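Local atomic coordinates of transcriptional regulator, LYSR family (Neisseria meningitidis, PDB entry 4AB6), a protein that probably binds DNA through a separate helix-turn-helix domain and regulates methionine biosynthesis genes as a MetR-like activator or repressor, this chain being its regulatory domain. Residues L10-E15 against A58-V63. The protein carries 2 engineered substitutions. Residues are numbered along the deposited sequence; the frame is centred on the assembly and turned at random.
Sequences LRIAVE and ADLAIV
With CG of Arg-11 set beside its own backbone N (chi1 -59°) and the chain bent at chi3, the guanidinium swings round to meet Asp-59, whose CG likewise lies beside its backbone N (chi1 -54°). This salt bridge opens a parallel strand pair, 10-14 with 60-63, in the periplasmic-binding-protein-like fold of the LysR regulatory domain; the chain between the strands passes through helix 20-33, strand 38-42 and helix 49-54. Arg-11 grips side-on: NE gives a hydrogen bond to Asp-59 OD2 at 2.8 Å, and NH2 reaches Asp-59 OD1 at 2.8 Å. Both oxygens lie close to the guanidinium plane, but the carboxylate is turned 38° from it, and NE comes at OD2 from above the carboxylate. OD2 also accepts from the backbone N of Arg-11, on its anti side, while Arg-189 makes a second salt bridge to OD1; the two arginines probably favour the ionised aspartate. Ala-58 N lies over one guanidinium face.

Asp-59 N donates to Arg-11 O (2.8 Å), and the backbone bonds continue with Ala-13 N to Leu-60 O and Ile-62 N to Ala-13 O. Ile-12 CG2 packs against Ile-62 CG1 at 4.3 Å, on the side where Ile-12 also meets Leu-23 and Met-27 of helix 20-33. On the other, Ala-13 CB touches Ala-58 CB at 3.7 Å, where Pro-49 of helix 49-54 also packs on Ala-13. At the far end Glu-15 N donates to Ile-62 O (3.1 Å); its carboxylate binds Ser-64 OG through OE2, while Glu-15 OE1 lies 3.5 Å from Val-63 CB.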
ATOM      1  N   LEU A  10      -4.416  -9.115 -20.825  1.00 45.98           N
ATOM      2  CA  LEU A  10      -3.215  -8.589 -20.181  1.00 44.00           C
ATOM      3  C   LEU A  10      -3.248  -8.793 -18.668  1.00 45.91           C
ATOM      4  O   LEU A  10      -3.810  -7.964 -17.942  1.00 45.47           O
ATOM      5  CB  LEU A  10      -3.037  -7.091 -20.509  1.00 44.61           C
ATOM      6  CG  LEU A  10      -1.635  -6.594 -20.913  1.00 49.50           C
ATOM      7  CD1 LEU A  10      -1.633  -5.093 -21.086  1.00 50.47           C
ATOM      8  CD2 LEU A  10      -0.577  -6.963 -19.890  1.00 49.13           C
ATOM      9  N   ARG A  11      -2.622  -9.887 -18.198  1.00 40.89           N
ATOM     10  CA  ARG A  11      -2.491 -10.209 -16.780  1.00 38.77           C
ATOM     11  C   ARG A  11      -1.090  -9.760 -16.367  1.00 40.33           C
ATOM     12  O   ARG A  11      -0.098 -10.343 -16.813  1.00 40.45           O
ATOM     13  CB  ARG A  11      -2.690 -11.710 -16.524  1.00 40.25           C
ATOM     14  CG  ARG A  11      -4.050 -12.243 -16.965  1.00 49.58           C
ATOM     15  CD  ARG A  11      -4.054 -13.764 -17.017  1.00 51.70           C
ATOM     16  NE  ARG A  11      -3.201 -14.281 -18.089  1.00 54.73           N
ATOM     17  CZ  ARG A  11      -2.914 -15.566 -18.267  1.00 66.81           C
ATOM     18  NH1 ARG A  11      -3.406 -16.482 -17.444  1.00 53.97           N
ATOM     19  NH2 ARG A  11      -2.128 -15.944 -19.267  1.00 50.57           N
ATOM     20  N   ILE A  12      -1.009  -8.673 -15.588  1.00 35.76           N
ATOM     21  CA  ILE A  12       0.261  -8.074 -15.167  1.00 35.61           C
ATOM     22  C   ILE A  12       0.797  -8.675 -13.869  1.00 41.15           C
ATOM     23  O   ILE A  12       0.091  -8.686 -12.856  1.00 39.72           O
ATOM     24  CB  ILE A  12       0.200  -6.511 -15.124  1.00 38.44           C
ATOM     25  CG1 ILE A  12      -0.449  -5.926 -16.392  1.00 39.65           C
ATOM     26  CG2 ILE A  12       1.594  -5.903 -14.911  1.00 38.52           C
ATOM     27  CD1 ILE A  12      -1.264  -4.698 -16.172  1.00 46.71           C
ATOM     28  N   ALA A  13       2.061  -9.160 -13.918  1.00 40.48           N
ATOM     29  CA  ALA A  13       2.828  -9.711 -12.791  1.00 41.04           C
ATOM     30  C   ALA A  13       3.887  -8.682 -12.441  1.00 46.02           C
ATOM     31  O   ALA A  13       4.581  -8.173 -13.322  1.00 46.33           O
ATOM     32  CB  ALA A  13       3.494 -11.021 -13.173  1.00 42.63           C
ATOM     33  N   VAL A  14       3.971  -8.327 -11.163  1.00 42.84           N
ATOM     34  CA  VAL A  14       4.875  -7.272 -10.733  1.00 42.45           C
ATOM     35  C   VAL A  14       5.755  -7.664  -9.544  1.00 47.85           C
ATOM     36  O   VAL A  14       5.249  -8.097  -8.499  1.00 48.84           O
ATOM     37  CB  VAL A  14       4.127  -5.900 -10.637  1.00 45.43           C
ATOM     38  CG1 VAL A  14       2.633  -6.072 -10.353  1.00 45.29           C
ATOM     39  CG2 VAL A  14       4.755  -4.959  -9.639  1.00 44.82           C
ATOM     40  N   GLU A  15       7.075  -7.545  -9.739  1.00 44.49           N
ATOM     41  CA  GLU A  15       8.125  -7.887  -8.775  1.00 45.27           C
ATOM     42  C   GLU A  15       8.144  -7.023  -7.523  1.00 51.89           C
ATOM     43  O   GLU A  15       8.214  -7.575  -6.421  1.00 51.38           O
ATOM     44  CB  GLU A  15       9.506  -7.856  -9.471  1.00 47.34           C
ATOM     45  CG  GLU A  15      10.641  -8.424  -8.639  1.00 53.03           C
ATOM     46  CD  GLU A  15      12.029  -8.255  -9.206  1.00 72.68           C
ATOM     47  OE1 GLU A  15      12.224  -8.586 -10.395  1.00 66.03           O
ATOM     48  OE2 GLU A  15      12.938  -7.863  -8.441  1.00 73.70           O
ATOM     49  N   ALA A  58       0.548 -15.221 -16.171  1.00 40.65           N
ATOM     50  CA  ALA A  58       0.738 -13.801 -16.442  1.00 39.18           C
ATOM     51  C   ALA A  58       1.086 -13.609 -17.909  1.00 43.86           C
ATOM     52  O   ALA A  58       1.622 -14.528 -18.536  1.00 44.25           O
ATOM     53  CB  ALA A  58       1.854 -13.253 -15.571  1.00 38.89           C
ATOM     54  N   ASP A  59       0.784 -12.420 -18.460  1.00 40.41           N
ATOM     55  CA  ASP A  59       1.048 -12.093 -19.864  1.00 41.10           C
ATOM     56  C   ASP A  59       2.160 -11.062 -20.019  1.00 45.16           C
ATOM     57  O   ASP A  59       2.792 -10.991 -21.074  1.00 45.97           O
ATOM     58  CB  ASP A  59      -0.243 -11.680 -20.583  1.00 43.29           C
ATOM     59  CG  ASP A  59      -1.345 -12.710 -20.454  1.00 54.47           C
ATOM     60  OD1 ASP A  59      -1.097 -13.891 -20.787  1.00 60.53           O
ATOM     61  OD2 ASP A  59      -2.435 -12.350 -19.966  1.00 55.80           O
ATOM     62  N   LEU A  60       2.426 -10.298 -18.946  1.00 40.07           N
ATOM     63  CA  LEU A  60       3.480  -9.291 -18.879  1.00 39.71           C
ATOM     64  C   LEU A  60       4.006  -9.234 -17.455  1.00 40.74           C
ATOM     65  O   LEU A  60       3.218  -9.233 -16.513  1.00 39.39           O
ATOM     66  CB  LEU A  60       2.950  -7.915 -19.326  1.00 40.35           C
ATOM     67  CG  LEU A  60       3.983  -6.824 -19.570  1.00 45.92           C
ATOM     68  CD1 LEU A  60       3.685  -6.073 -20.841  1.00 47.84           C
ATOM     69  CD2 LEU A  60       4.028  -5.860 -18.407  1.00 47.72           C
ATOM     70  N   ALA A  61       5.332  -9.171 -17.298  1.00 37.35           N
ATOM     71  CA  ALA A  61       5.983  -9.118 -15.997  1.00 36.70           C
ATOM     72  C   ALA A  61       6.914  -7.922 -15.882  1.00 39.85           C
ATOM     73  O   ALA A  61       7.713  -7.677 -16.781  1.00 40.95           O
ATOM     74  CB  ALA A  61       6.744 -10.412 -15.732  1.00 38.25           C
ATOM     75  N   ILE A  62       6.811  -7.178 -14.771  1.00 35.76           N
ATOM     76  CA  ILE A  62       7.662  -6.014 -14.481  1.00 36.50           C
ATOM     77  C   ILE A  62       8.781  -6.517 -13.566  1.00 43.43           C
ATOM     78  O   ILE A  62       8.510  -6.863 -12.417  1.00 43.15           O
ATOM     79  CB  ILE A  62       6.832  -4.846 -13.859  1.00 38.54           C
ATOM     80  CG1 ILE A  62       5.638  -4.396 -14.763  1.00 38.03           C
ATOM     81  CG2 ILE A  62       7.727  -3.668 -13.436  1.00 40.87           C
ATOM     82  CD1 ILE A  62       5.979  -3.676 -16.095  1.00 46.17           C
ATOM     83  N   VAL A  63      10.020  -6.632 -14.101  1.00 41.89           N
ATOM     84  CA  VAL A  63      11.172  -7.183 -13.371  1.00 42.74           C
ATOM     85  C   VAL A  63      12.376  -6.239 -13.219  1.00 49.93           C
ATOM     86  O   VAL A  63      12.546  -5.322 -14.021  1.00 49.24           O
ATOM     87  CB  VAL A  63      11.583  -8.613 -13.833  1.00 47.21           C
ATOM     88  CG1 VAL A  63      10.511  -9.643 -13.483  1.00 45.64           C
ATOM     89  CG2 VAL A  63      11.928  -8.656 -15.318  1.00 48.29           C
TER